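Local atomic coordinates of probable ubiquitin-conjugating enzyme E2-19 kDa (Caenorhabditis elegans, PDB entry 1PZV), a protein that probably catalyses the covalent attachment of ubiquitin to other proteins, taking it over from the E1 enzyme as a thioester. Residues S5-K10 against D62-P67; I41-T46 against S121-L126; W77-D82 against K141-N146. All coordinates share one frame; numbering follows the deposited sequence.

The three contacts illustrate how a ubiquitin-conjugating (UBC) fold ties helices to the loops around its antiparallel sheet. Contact 1, between the N-terminal helix and the loop before the last strand, lies far from the others: its centre is about 25 Å from that of contact 2 and about 32 Å from that of contact 3, on the opposite side of the chain's centre. Contacts 2 and 3 have centres about 15 Å apart and touch, M125 of helix 115-127 packing against H78, N80 and I81. Both approach the predicted thioester cysteine C88, whose side chain is about 9 Å from that of P79 and about 12 Å from that of L126.

Contact 1: S5-K10 against D62-P67; sequences SLLLKK and DYPQKP
L8 and Y63 form the more buried half of this contact, where the first turns of helix 5-17 meet the loop that leads into strand 69-72 of the UBC fold. L8 CD2 approaches the CD1-CE1 side of the ring obliquely, 3.4 Å from Y63 CD1 and 3.5 Å from Y63 CE1. With CG anti to the backbone N (chi1 171°), the tyrosine reaches out toward the helix. Its far end is held as well, since Y63 OH is hydrogen-bonded to Q11 one turn further along the same helix, and F59 meets the ring edge-to-face. The outer half is thinner and nearer to solvent. There L7 and P64, both partly exposed, slide past each other, and a single methyl does the touching: L7 CD2 is 3.4 Å from P64 CG and 4.0 Å from Y63 CD1. With the Y63 ring cut back to an alanine here, the L8 methyl would probably face a gap and Q11 would lose its hydroxyl mate. Across the two segments everything that meets is carbon, which implies that fit and burial hold helix to loop here, while the tyrosine hydroxyl adds a directional bond to the helix through Q11.

Contact 2: I41-T46 against S121-L126; sequences IGPPDT and SVISML
P43 is the point at which the loop joining strands 35-41 and 52-58 comes down on helix 115-127, a loop-on-helix contact of the UBC fold's α/β core. Apolar packing carries it. P43 directs its CB toward the helix, and its ring meets two side chains that lie three residues, and so about one turn, apart. P43 CD is 3.7 Å from L126 CD1, and P43 CG, at 4.2 Å, touches the same L126 CD1 methyl; the two side chains cross at about a right angle, and one leucine branch, CD1, meets the CD and CG atoms of the pyrrolidine. P43 CG also lies 4.0 Å from I123 CG2. That branch stands anti to the backbone N of I123, which leaves the longer CG1 arm (chi1 -73°) beside the backbone N, and the short methyl alone does the touching. L126 is buried, whereas I123 and P43 are partly exposed, so the contact runs from the interior out to the surface.

The second kind of interaction is a looser approach of side chain to backbone: T46 CB comes within 4.2 Å of L126 O, bringing a residue further along the loop up to the same turn of the helix.

Polar bonding lies within the loop and probably helps to hold its shape. Around it, G42 pairs through its backbone with G51, and D45 N is bonded to E49 OE1. Within the loop itself, T46 folds back on the proline that makes the contact: T46 OG1 donates to P43 O at 2.7 Å, with a C=O...donor angle of 137° and the donor tilted 30° from the carbonyl plane.

Contact 3: W77-D82 against K141-N146; sequences WHPNID and KMQREN
The W77 indole meets the M142 thioether in a Met-aromatic contact, just ahead of the HPN motif (H78, P79, N80) that marks the UBC family. The sulfur approaches obliquely: M142 SD is 4.7 Å from the centroid of the W77 five-membered ring, 63° off its normal, and 3.7 Å from W77 NE1. The side chains cross at about a right angle, and the bend of the methionine at its last torsion (chi3 -62°) carries M142 CE to 4.2 Å from W77 CZ2, over to the six-membered half of the indole. The second flat group, the H78 imidazole, has P79 CD on one face, 3.3 Å above the plane and offset toward the rim, while N80 CB lies in plane at its edge.

Residues H78 to I81 form a type I β-turn, closed by the bond from I81 N to H78 O. The turn is fixed to its surroundings by H78 ND1 with Y48 OH and by N80 ND2 with N130 O, and the N80 backbone is bonded to that of the predicted catalytic cysteine C88. Helix 137-144 thus packs beside the turn that flanks the probable active site. On the helix, M142 and Q143 divide the work, the first taking the indole and the second the proline. Q143 is extended beyond CG, and its amide oxygen reaches the pyrrolidine ring in a plain packing contact, with Q143 OE1 3.8 Å from P79 CG.

Contact 1: S5-K10 against D62-P67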
ATOM      1  N   SER A   5     -15.881  -9.608  11.174  1.00 61.35           N
ATOM      2  CA  SER A   5     -16.465  -9.675   9.847  1.00 61.38           C
ATOM      3  C   SER A   5     -17.463  -8.523   9.725  1.00 61.43           C
ATOM      4  O   SER A   5     -17.780  -8.061   8.631  1.00 61.70           O
ATOM      5  CB  SER A   5     -17.176 -11.019   9.660  1.00 62.17           C
ATOM      6  OG  SER A   5     -17.730 -11.148   8.355  1.00 63.18           O
ATOM      7  N   LEU A   6     -17.952  -8.062  10.868  1.00 61.54           N
ATOM      8  CA  LEU A   6     -18.900  -6.966  10.902  1.00 61.39           C
ATOM      9  C   LEU A   6     -18.160  -5.645  10.671  1.00 60.41           C
ATOM     10  O   LEU A   6     -18.615  -4.796   9.900  1.00 59.14           O
ATOM     11  CB  LEU A   6     -19.626  -6.970  12.258  1.00 64.12           C
ATOM     12  CG  LEU A   6     -20.680  -5.936  12.699  1.00 66.16           C
ATOM     13  CD1 LEU A   6     -20.068  -5.038  13.772  1.00 66.33           C
ATOM     14  CD2 LEU A   6     -21.200  -5.114  11.518  1.00 66.48           C
ATOM     15  N   LEU A   7     -17.011  -5.491  11.321  1.00 58.22           N
ATOM     16  CA  LEU A   7     -16.217  -4.275  11.199  1.00 59.10           C
ATOM     17  C   LEU A   7     -15.687  -4.093   9.776  1.00 59.77           C
ATOM     18  O   LEU A   7     -15.724  -2.984   9.228  1.00 58.51           O
ATOM     19  CB  LEU A   7     -15.057  -4.309  12.206  1.00 60.20           C
ATOM     20  CG  LEU A   7     -14.099  -3.115  12.359  1.00 61.42           C
ATOM     21  CD1 LEU A   7     -14.828  -1.851  12.839  1.00 56.91           C
ATOM     22  CD2 LEU A   7     -13.010  -3.513  13.348  1.00 60.38           C
ATOM     23  N   LEU A   8     -15.198  -5.179   9.177  1.00 60.32           N
ATOM     24  CA  LEU A   8     -14.678  -5.123   7.813  1.00 59.58           C
ATOM     25  C   LEU A   8     -15.770  -4.795   6.814  1.00 59.32           C
ATOM     26  O   LEU A   8     -15.540  -4.039   5.873  1.00 60.62           O
ATOM     27  CB  LEU A   8     -14.010  -6.445   7.419  1.00 58.31           C
ATOM     28  CG  LEU A   8     -12.594  -6.650   7.969  1.00 59.43           C
ATOM     29  CD1 LEU A   8     -12.004  -7.968   7.454  1.00 58.13           C
ATOM     30  CD2 LEU A   8     -11.717  -5.479   7.541  1.00 59.02           C
ATOM     31  N   LYS A   9     -16.959  -5.356   7.007  1.00 58.41           N
ATOM     32  CA  LYS A   9     -18.052  -5.071   6.082  1.00 59.60           C
ATOM     33  C   LYS A   9     -18.381  -3.583   6.156  1.00 58.72           C
ATOM     34  O   LYS A   9     -18.647  -2.932   5.143  1.00 58.19           O
ATOM     35  CB  LYS A   9     -19.294  -5.912   6.422  1.00 59.99           C
ATOM     36  CG  LYS A   9     -19.142  -7.406   6.105  1.00 63.40           C
ATOM     37  CD  LYS A   9     -20.346  -8.226   6.580  1.00 66.38           C
ATOM     38  CE  LYS A   9     -20.107  -9.744   6.471  1.00 67.83           C
ATOM     39  NZ  LYS A   9     -21.225 -10.561   7.071  1.00 67.34           N
ATOM     40  N   LYS A  10     -18.346  -3.051   7.370  1.00 58.42           N
ATOM     41  CA  LYS A  10     -18.634  -1.643   7.595  1.00 56.33           C
ATOM     42  C   LYS A  10     -17.537  -0.785   6.974  1.00 55.13           C
ATOM     43  O   LYS A  10     -17.833   0.149   6.236  1.00 53.78           O
ATOM     44  CB  LYS A  10     -18.751  -1.360   9.106  1.00 55.79           C
ATOM     45  CG  LYS A  10     -18.839   0.111   9.492  1.00 54.12           C
ATOM     46  CD  LYS A  10     -20.077   0.764   8.930  1.00 54.19           C
ATOM     47  CE  LYS A  10     -19.947   2.284   8.962  1.00 55.26           C
ATOM     48  NZ  LYS A  10     -21.094   2.976   8.291  1.00 54.67           N
ATOM     49  N   ASP A  62      -8.849 -11.880  13.443  1.00 75.89           N
ATOM     50  CA  ASP A  62      -8.981 -10.951  14.570  1.00 75.89           C
ATOM     51  C   ASP A  62      -8.504  -9.546  14.190  1.00 74.97           C
ATOM     52  O   ASP A  62      -7.798  -8.892  14.956  1.00 73.88           O
ATOM     53  CB  ASP A  62      -8.134 -11.466  15.728  1.00 77.19           C
ATOM     54  CG  ASP A  62      -6.735 -11.865  15.281  1.00 79.21           C
ATOM     55  OD1 ASP A  62      -6.623 -12.781  14.433  1.00 79.93           O
ATOM     56  OD2 ASP A  62      -5.752 -11.263  15.764  1.00 80.34           O
ATOM     57  N   TYR A  63      -8.911  -9.096  13.011  1.00 74.65           N
ATOM     58  CA  TYR A  63      -8.524  -7.800  12.465  1.00 75.85           C
ATOM     59  C   TYR A  63      -8.197  -6.635  13.410  1.00 78.09           C
ATOM     60  O   TYR A  63      -7.041  -6.205  13.496  1.00 80.72           O
ATOM     61  CB  TYR A  63      -9.578  -7.328  11.465  1.00 72.40           C
ATOM     62  CG  TYR A  63      -9.391  -5.897  11.001  1.00 68.81           C
ATOM     63  CD1 TYR A  63     -10.495  -5.100  10.711  1.00 67.33           C
ATOM     64  CD2 TYR A  63      -8.119  -5.340  10.847  1.00 66.25           C
ATOM     65  CE1 TYR A  63     -10.348  -3.791  10.283  1.00 65.01           C
ATOM     66  CE2 TYR A  63      -7.964  -4.026  10.420  1.00 65.48           C
ATOM     67  CZ  TYR A  63      -9.088  -3.259  10.140  1.00 63.96           C
ATOM     68  OH  TYR A  63      -8.968  -1.957   9.717  1.00 64.13           O
ATOM     69  N   PRO A  64      -9.204  -6.101  14.118  1.00 77.57           N
ATOM     70  CA  PRO A  64      -8.929  -4.980  15.017  1.00 77.05           C
ATOM     71  C   PRO A  64      -7.548  -5.014  15.675  1.00 77.83           C
ATOM     72  O   PRO A  64      -6.766  -4.077  15.528  1.00 77.42           O
ATOM     73  CB  PRO A  64     -10.060  -5.074  16.031  1.00 76.98           C
ATOM     74  CG  PRO A  64     -11.174  -5.615  15.226  1.00 77.33           C
ATOM     75  CD  PRO A  64     -10.508  -6.708  14.428  1.00 76.95           C
ATOM     76  N   GLN A  65      -7.239  -6.095  16.387  1.00 78.86           N
ATOM     77  CA  GLN A  65      -5.950  -6.197  17.069  1.00 80.37           C
ATOM     78  C   GLN A  65      -4.971  -7.107  16.379  1.00 80.50           C
ATOM     79  O   GLN A  65      -4.479  -8.060  16.969  1.00 81.16           O
ATOM     80  CB  GLN A  65      -6.122  -6.672  18.516  1.00 81.07           C
ATOM     81  CG  GLN A  65      -7.027  -7.876  18.685  1.00 80.31           C
ATOM     82  CD  GLN A  65      -8.354  -7.494  19.315  1.00 81.79           C
ATOM     83  OE1 GLN A  65      -9.270  -8.323  19.429  1.00 82.60           O
ATOM     84  NE2 GLN A  65      -8.463  -6.229  19.741  1.00 78.82           N
ATOM     85  N   LYS A  66      -4.686  -6.798  15.124  1.00 81.58           N
ATOM     86  CA  LYS A  66      -3.749  -7.574  14.327  1.00 80.83           C
ATOM     87  C   LYS A  66      -3.796  -6.972  12.933  1.00 77.56           C
ATOM     88  O   LYS A  66      -4.804  -7.064  12.236  1.00 77.06           O
ATOM     89  CB  LYS A  66      -4.156  -9.053  14.310  1.00 84.14           C
ATOM     90  CG  LYS A  66      -3.302  -9.942  13.412  1.00 88.99           C
ATOM     91  CD  LYS A  66      -1.824  -9.929  13.783  1.00 91.34           C
ATOM     92  CE  LYS A  66      -1.016 -10.738  12.761  1.00 92.87           C
ATOM     93  NZ  LYS A  66       0.442 -10.761  13.059  1.00 93.24           N
ATOM     94  N   PRO A  67      -2.699  -6.325  12.521  1.00 75.36           N
ATOM     95  CA  PRO A  67      -2.572  -5.680  11.211  1.00 73.21           C
ATOM     96  C   PRO A  67      -2.765  -6.630  10.039  1.00 71.28           C
ATOM     97  O   PRO A  67      -2.505  -7.835  10.132  1.00 69.74           O
ATOM     98  CB  PRO A  67      -1.146  -5.119  11.218  1.00 72.74           C
ATOM     99  CG  PRO A  67      -0.768  -5.077  12.641  1.00 74.15           C
ATOM    100  CD  PRO A  67      -1.426  -6.274  13.250  1.00 74.67           C
TER

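Contact 2: I41-T46 against S121-L126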
ATOM      1  N   ILE A  41      -3.863   4.545  -6.990  1.00 50.70           N
ATOM      2  CA  ILE A  41      -3.441   5.492  -8.005  1.00 53.07           C
ATOM      3  C   ILE A  41      -2.295   6.341  -7.462  1.00 53.99           C
ATOM      4  O   ILE A  41      -2.404   6.910  -6.375  1.00 55.28           O
ATOM      5  CB  ILE A  41      -4.616   6.418  -8.436  1.00 54.16           C
ATOM      6  CG1 ILE A  41      -5.763   5.567  -8.990  1.00 55.06           C
ATOM      7  CG2 ILE A  41      -4.141   7.422  -9.502  1.00 52.27           C
ATOM      8  CD1 ILE A  41      -6.860   6.366  -9.664  1.00 56.96           C
ATOM      9  N   GLY A  42      -1.200   6.419  -8.218  1.00 54.60           N
ATOM     10  CA  GLY A  42      -0.055   7.208  -7.794  1.00 56.59           C
ATOM     11  C   GLY A  42      -0.419   8.640  -7.440  1.00 57.79           C
ATOM     12  O   GLY A  42      -0.949   9.378  -8.277  1.00 59.00           O
ATOM     13  N   PRO A  43      -0.145   9.067  -6.202  1.00 58.28           N
ATOM     14  CA  PRO A  43      -0.471  10.431  -5.784  1.00 59.75           C
ATOM     15  C   PRO A  43       0.218  11.467  -6.651  1.00 62.60           C
ATOM     16  O   PRO A  43       1.309  11.239  -7.165  1.00 59.85           O
ATOM     17  CB  PRO A  43       0.026  10.488  -4.337  1.00 57.84           C
ATOM     18  CG  PRO A  43      -0.080   9.068  -3.879  1.00 57.53           C
ATOM     19  CD  PRO A  43       0.421   8.294  -5.084  1.00 59.49           C
ATOM     20  N   PRO A  44      -0.421  12.627  -6.825  1.00 67.45           N
ATOM     21  CA  PRO A  44       0.145  13.710  -7.634  1.00 70.05           C
ATOM     22  C   PRO A  44       1.328  14.382  -6.927  1.00 72.44           C
ATOM     23  O   PRO A  44       1.319  14.559  -5.704  1.00 73.53           O
ATOM     24  CB  PRO A  44      -1.040  14.655  -7.814  1.00 70.03           C
ATOM     25  CG  PRO A  44      -1.792  14.482  -6.520  1.00 70.30           C
ATOM     26  CD  PRO A  44      -1.769  12.981  -6.337  1.00 68.53           C
ATOM     27  N   ASP A  45       2.339  14.750  -7.708  1.00 73.79           N
ATOM     28  CA  ASP A  45       3.537  15.404  -7.192  1.00 74.17           C
ATOM     29  C   ASP A  45       4.455  14.406  -6.509  1.00 73.15           C
ATOM     30  O   ASP A  45       5.151  14.734  -5.543  1.00 73.22           O
ATOM     31  CB  ASP A  45       3.170  16.542  -6.229  1.00 75.79           C
ATOM     32  CG  ASP A  45       2.594  17.761  -6.950  1.00 78.58           C
ATOM     33  OD1 ASP A  45       2.339  18.779  -6.270  1.00 81.12           O
ATOM     34  OD2 ASP A  45       2.394  17.713  -8.189  1.00 79.80           O
ATOM     35  N   THR A  46       4.429  13.181  -7.022  1.00 71.48           N
ATOM     36  CA  THR A  46       5.271  12.096  -6.531  1.00 70.72           C
ATOM     37  C   THR A  46       5.663  11.361  -7.806  1.00 70.67           C
ATOM     38  O   THR A  46       4.992  11.506  -8.828  1.00 70.94           O
ATOM     39  CB  THR A  46       4.509  11.111  -5.581  1.00 69.00           C
ATOM     40  OG1 THR A  46       3.704  10.219  -6.356  1.00 68.58           O
ATOM     41  CG2 THR A  46       3.610  11.865  -4.613  1.00 66.77           C
ATOM     42  N   SER A 121      -1.517   6.135   5.448  1.00 50.73           N
ATOM     43  CA  SER A 121      -0.079   6.023   5.665  1.00 51.55           C
ATOM     44  C   SER A 121       0.604   5.520   4.385  1.00 49.96           C
ATOM     45  O   SER A 121       1.818   5.663   4.223  1.00 49.91           O
ATOM     46  CB  SER A 121       0.233   5.112   6.867  1.00 52.27           C
ATOM     47  OG  SER A 121       0.052   3.749   6.556  1.00 55.38           O
ATOM     48  N   VAL A 122      -0.178   4.950   3.468  1.00 47.70           N
ATOM     49  CA  VAL A 122       0.377   4.475   2.198  1.00 45.96           C
ATOM     50  C   VAL A 122       0.647   5.645   1.236  1.00 44.33           C
ATOM     51  O   VAL A 122       1.614   5.622   0.466  1.00 42.40           O
ATOM     52  CB  VAL A 122      -0.551   3.460   1.525  1.00 44.75           C
ATOM     53  CG1 VAL A 122      -0.028   3.109   0.131  1.00 42.53           C
ATOM     54  CG2 VAL A 122      -0.649   2.231   2.389  1.00 41.69           C
ATOM     55  N   ILE A 123      -0.202   6.663   1.272  1.00 42.05           N
ATOM     56  CA  ILE A 123       0.059   7.811   0.433  1.00 45.13           C
ATOM     57  C   ILE A 123       1.387   8.398   0.929  1.00 47.78           C
ATOM     58  O   ILE A 123       2.214   8.855   0.135  1.00 49.73           O
ATOM     59  CB  ILE A 123      -1.039   8.880   0.565  1.00 45.14           C
ATOM     60  CG1 ILE A 123      -2.311   8.401  -0.130  1.00 45.07           C
ATOM     61  CG2 ILE A 123      -0.556  10.210  -0.038  1.00 42.52           C
ATOM     62  CD1 ILE A 123      -3.446   9.389  -0.044  1.00 44.98           C
ATOM     63  N   SER A 124       1.583   8.381   2.246  1.00 47.60           N
ATOM     64  CA  SER A 124       2.808   8.885   2.843  1.00 49.45           C
ATOM     65  C   SER A 124       4.011   8.089   2.343  1.00 51.52           C
ATOM     66  O   SER A 124       5.011   8.661   1.930  1.00 50.85           O
ATOM     67  CB  SER A 124       2.749   8.771   4.366  1.00 51.57           C
ATOM     68  OG  SER A 124       1.888   9.728   4.940  1.00 54.28           O
ATOM     69  N   MET A 125       3.919   6.768   2.397  1.00 53.72           N
ATOM     70  CA  MET A 125       5.013   5.937   1.937  1.00 57.52           C
ATOM     71  C   MET A 125       5.457   6.289   0.517  1.00 58.92           C
ATOM     72  O   MET A 125       6.660   6.383   0.239  1.00 57.77           O
ATOM     73  CB  MET A 125       4.620   4.469   1.972  1.00 61.21           C
ATOM     74  CG  MET A 125       5.587   3.601   1.200  1.00 65.39           C
ATOM     75  SD  MET A 125       5.135   1.894   1.256  1.00 74.95           S
ATOM     76  CE  MET A 125       3.742   1.885   0.084  1.00 71.40           C
ATOM     77  N   LEU A 126       4.490   6.464  -0.381  1.00 58.54           N
ATOM     78  CA  LEU A 126       4.806   6.799  -1.762  1.00 59.06           C
ATOM     79  C   LEU A 126       5.334   8.241  -1.885  1.00 61.44           C
ATOM     80  O   LEU A 126       6.227   8.527  -2.684  1.00 62.05           O
ATOM     81  CB  LEU A 126       3.564   6.613  -2.632  1.00 54.41           C
ATOM     82  CG  LEU A 126       2.943   5.211  -2.658  1.00 53.01           C
ATOM     83  CD1 LEU A 126       1.624   5.263  -3.409  1.00 49.71           C
ATOM     84  CD2 LEU A 126       3.891   4.204  -3.302  1.00 50.07           C
TER

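Contact 3: W77-D82 against K141-N146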
ATOM      1  N   TRP A  77       8.570   0.192  -7.996  1.00 65.25           N
ATOM      2  CA  TRP A  77       9.946   0.342  -7.527  1.00 65.41           C
ATOM      3  C   TRP A  77       9.990   1.305  -6.357  1.00 65.14           C
ATOM      4  O   TRP A  77      10.012   2.524  -6.532  1.00 62.65           O
ATOM      5  CB  TRP A  77      10.855   0.845  -8.659  1.00 65.85           C
ATOM      6  CG  TRP A  77      12.329   0.719  -8.348  1.00 66.10           C
ATOM      7  CD1 TRP A  77      13.221   1.741  -8.182  1.00 66.81           C
ATOM      8  CD2 TRP A  77      13.061  -0.493  -8.101  1.00 65.84           C
ATOM      9  NE1 TRP A  77      14.456   1.247  -7.832  1.00 66.02           N
ATOM     10  CE2 TRP A  77      14.386  -0.120  -7.769  1.00 66.19           C
ATOM     11  CE3 TRP A  77      12.723  -1.856  -8.109  1.00 66.82           C
ATOM     12  CZ2 TRP A  77      15.377  -1.062  -7.462  1.00 65.86           C
ATOM     13  CZ3 TRP A  77      13.712  -2.796  -7.802  1.00 66.66           C
ATOM     14  CH2 TRP A  77      15.021  -2.390  -7.476  1.00 67.04           C
ATOM     15  N   HIS A  78       9.999   0.742  -5.153  1.00 67.36           N
ATOM     16  CA  HIS A  78      10.011   1.558  -3.942  1.00 68.23           C
ATOM     17  C   HIS A  78      10.862   0.976  -2.804  1.00 67.96           C
ATOM     18  O   HIS A  78      10.900  -0.244  -2.577  1.00 68.69           O
ATOM     19  CB  HIS A  78       8.573   1.770  -3.439  1.00 66.21           C
ATOM     20  CG  HIS A  78       8.446   2.861  -2.426  1.00 66.13           C
ATOM     21  ND1 HIS A  78       8.343   4.193  -2.775  1.00 67.44           N
ATOM     22  CD2 HIS A  78       8.421   2.829  -1.073  1.00 65.73           C
ATOM     23  CE1 HIS A  78       8.256   4.929  -1.684  1.00 66.12           C
ATOM     24  NE2 HIS A  78       8.301   4.125  -0.634  1.00 66.11           N
ATOM     25  N   PRO A  79      11.561   1.854  -2.077  1.00 66.73           N
ATOM     26  CA  PRO A  79      12.417   1.478  -0.951  1.00 67.07           C
ATOM     27  C   PRO A  79      11.689   0.636   0.099  1.00 67.55           C
ATOM     28  O   PRO A  79      12.283  -0.267   0.699  1.00 68.59           O
ATOM     29  CB  PRO A  79      12.850   2.828  -0.388  1.00 65.76           C
ATOM     30  CG  PRO A  79      12.957   3.670  -1.632  1.00 66.69           C
ATOM     31  CD  PRO A  79      11.719   3.283  -2.410  1.00 65.94           C
ATOM     32  N   ASN A  80      10.404   0.925   0.316  1.00 67.29           N
ATOM     33  CA  ASN A  80       9.628   0.209   1.323  1.00 66.19           C
ATOM     34  C   ASN A  80       8.708  -0.888   0.829  1.00 67.17           C
ATOM     35  O   ASN A  80       7.835  -1.357   1.551  1.00 66.84           O
ATOM     36  CB  ASN A  80       8.858   1.207   2.164  1.00 64.45           C
ATOM     37  CG  ASN A  80       9.777   2.198   2.844  1.00 65.26           C
ATOM     38  OD1 ASN A  80       9.744   3.396   2.543  1.00 64.84           O
ATOM     39  ND2 ASN A  80      10.628   1.701   3.756  1.00 62.39           N
ATOM     40  N   ILE A  81       8.906  -1.292  -0.415  1.00 68.79           N
ATOM     41  CA  ILE A  81       8.145  -2.386  -0.986  1.00 69.94           C
ATOM     42  C   ILE A  81       9.264  -3.347  -1.380  1.00 71.67           C
ATOM     43  O   ILE A  81      10.138  -2.978  -2.167  1.00 70.91           O
ATOM     44  CB  ILE A  81       7.398  -1.976  -2.260  1.00 69.79           C
ATOM     45  CG1 ILE A  81       6.683  -0.643  -2.056  1.00 69.89           C
ATOM     46  CG2 ILE A  81       6.401  -3.062  -2.634  1.00 69.10           C
ATOM     47  CD1 ILE A  81       5.546  -0.699  -1.073  1.00 72.53           C
ATOM     48  N   ASP A  82       9.270  -4.556  -0.826  1.00 72.93           N
ATOM     49  CA  ASP A  82      10.328  -5.486  -1.191  1.00 74.46           C
ATOM     50  C   ASP A  82      10.165  -5.961  -2.634  1.00 75.19           C
ATOM     51  O   ASP A  82       9.254  -5.535  -3.348  1.00 74.71           O
ATOM     52  CB  ASP A  82      10.387  -6.691  -0.226  1.00 73.93           C
ATOM     53  CG  ASP A  82       9.154  -7.576  -0.295  1.00 74.60           C
ATOM     54  OD1 ASP A  82       8.579  -7.737  -1.391  1.00 73.84           O
ATOM     55  OD2 ASP A  82       8.771  -8.136   0.754  1.00 75.11           O
ATOM     56  N   LYS A 141      19.091   2.406  -1.940  1.00 87.13           N
ATOM     57  CA  LYS A 141      20.393   2.866  -2.400  1.00 88.12           C
ATOM     58  C   LYS A 141      20.242   3.730  -3.646  1.00 88.05           C
ATOM     59  O   LYS A 141      20.844   4.803  -3.761  1.00 86.95           O
ATOM     60  CB  LYS A 141      21.296   1.664  -2.711  1.00 88.91           C
ATOM     61  CG  LYS A 141      22.711   2.046  -3.124  1.00 90.35           C
ATOM     62  CD  LYS A 141      23.671   0.865  -3.066  1.00 91.61           C
ATOM     63  CE  LYS A 141      25.114   1.326  -3.294  1.00 91.84           C
ATOM     64  NZ  LYS A 141      26.100   0.212  -3.198  1.00 91.38           N
ATOM     65  N   MET A 142      19.415   3.267  -4.571  1.00 88.04           N
ATOM     66  CA  MET A 142      19.220   3.991  -5.806  1.00 88.31           C
ATOM     67  C   MET A 142      18.705   5.413  -5.660  1.00 89.69           C
ATOM     68  O   MET A 142      19.341   6.349  -6.129  1.00 91.21           O
ATOM     69  CB  MET A 142      18.299   3.217  -6.735  1.00 86.42           C
ATOM     70  CG  MET A 142      18.374   3.728  -8.151  1.00 85.21           C
ATOM     71  SD  MET A 142      17.545   2.643  -9.288  1.00 86.10           S
ATOM     72  CE  MET A 142      18.522   1.135  -9.088  1.00 83.60           C
ATOM     73  N   GLN A 143      17.562   5.593  -5.014  1.00 90.75           N
ATOM     74  CA  GLN A 143      17.015   6.934  -4.882  1.00 92.32           C
ATOM     75  C   GLN A 143      17.955   7.922  -4.194  1.00 93.88           C
ATOM     76  O   GLN A 143      17.941   9.116  -4.496  1.00 94.29           O
ATOM     77  CB  GLN A 143      15.698   6.891  -4.123  1.00 92.40           C
ATOM     78  CG  GLN A 143      14.914   8.176  -4.250  1.00 91.90           C
ATOM     79  CD  GLN A 143      13.792   8.249  -3.260  1.00 92.36           C
ATOM     80  OE1 GLN A 143      13.102   7.254  -3.015  1.00 93.69           O
ATOM     81  NE2 GLN A 143      13.585   9.432  -2.680  1.00 91.47           N
ATOM     82  N   ARG A 144      18.769   7.415  -3.269  1.00 95.83           N
ATOM     83  CA  ARG A 144      19.713   8.236  -2.510  1.00 96.92           C
ATOM     84  C   ARG A 144      20.892   8.790  -3.321  1.00 96.92           C
ATOM     85  O   ARG A 144      21.189   9.983  -3.259  1.00 96.60           O
ATOM     86  CB  ARG A 144      20.234   7.432  -1.312  1.00 98.67           C
ATOM     87  CG  ARG A 144      19.181   7.161  -0.236  1.00100.84           C
ATOM     88  CD  ARG A 144      19.301   8.145   0.921  1.00103.11           C
ATOM     89  NE  ARG A 144      20.455   7.838   1.764  1.00106.67           N
ATOM     90  CZ  ARG A 144      20.889   8.601   2.765  1.00107.40           C
ATOM     91  NH1 ARG A 144      20.265   9.734   3.057  1.00107.55           N
ATOM     92  NH2 ARG A 144      21.944   8.225   3.483  1.00107.52           N
ATOM     93  N   GLU A 145      21.568   7.930  -4.075  1.00 97.17           N
ATOM     94  CA  GLU A 145      22.705   8.370  -4.878  1.00 97.91           C
ATOM     95  C   GLU A 145      22.382   8.477  -6.372  1.00 97.07           C
ATOM     96  O   GLU A 145      22.440   9.567  -6.949  1.00 97.33           O
ATOM     97  CB  GLU A 145      23.893   7.429  -4.656  1.00 99.46           C
ATOM     98  CG  GLU A 145      23.568   5.960  -4.855  1.00102.06           C
ATOM     99  CD  GLU A 145      24.566   5.043  -4.167  1.00104.20           C
ATOM    100  OE1 GLU A 145      24.657   5.097  -2.916  1.00103.88           O
ATOM    101  OE2 GLU A 145      25.256   4.272  -4.875  1.00105.45           O
ATOM    102  N   ASN A 146      22.040   7.348  -6.990  1.00 95.17           N
ATOM    103  CA  ASN A 146      21.711   7.327  -8.411  1.00 92.95           C
ATOM    104  C   ASN A 146      20.239   7.681  -8.630  1.00 91.53           C
ATOM    105  O   ASN A 146      19.436   6.849  -9.066  1.00 91.45           O
ATOM    106  CB  ASN A 146      22.008   5.945  -8.996  1.00 93.12           C
ATOM    107  CG  ASN A 146      22.063   5.957 -10.516  1.00 94.36           C
ATOM    108  OD1 ASN A 146      21.075   6.266 -11.187  1.00 95.45           O
ATOM    109  ND2 ASN A 146      23.227   5.619 -11.065  1.00 94.69           N
TER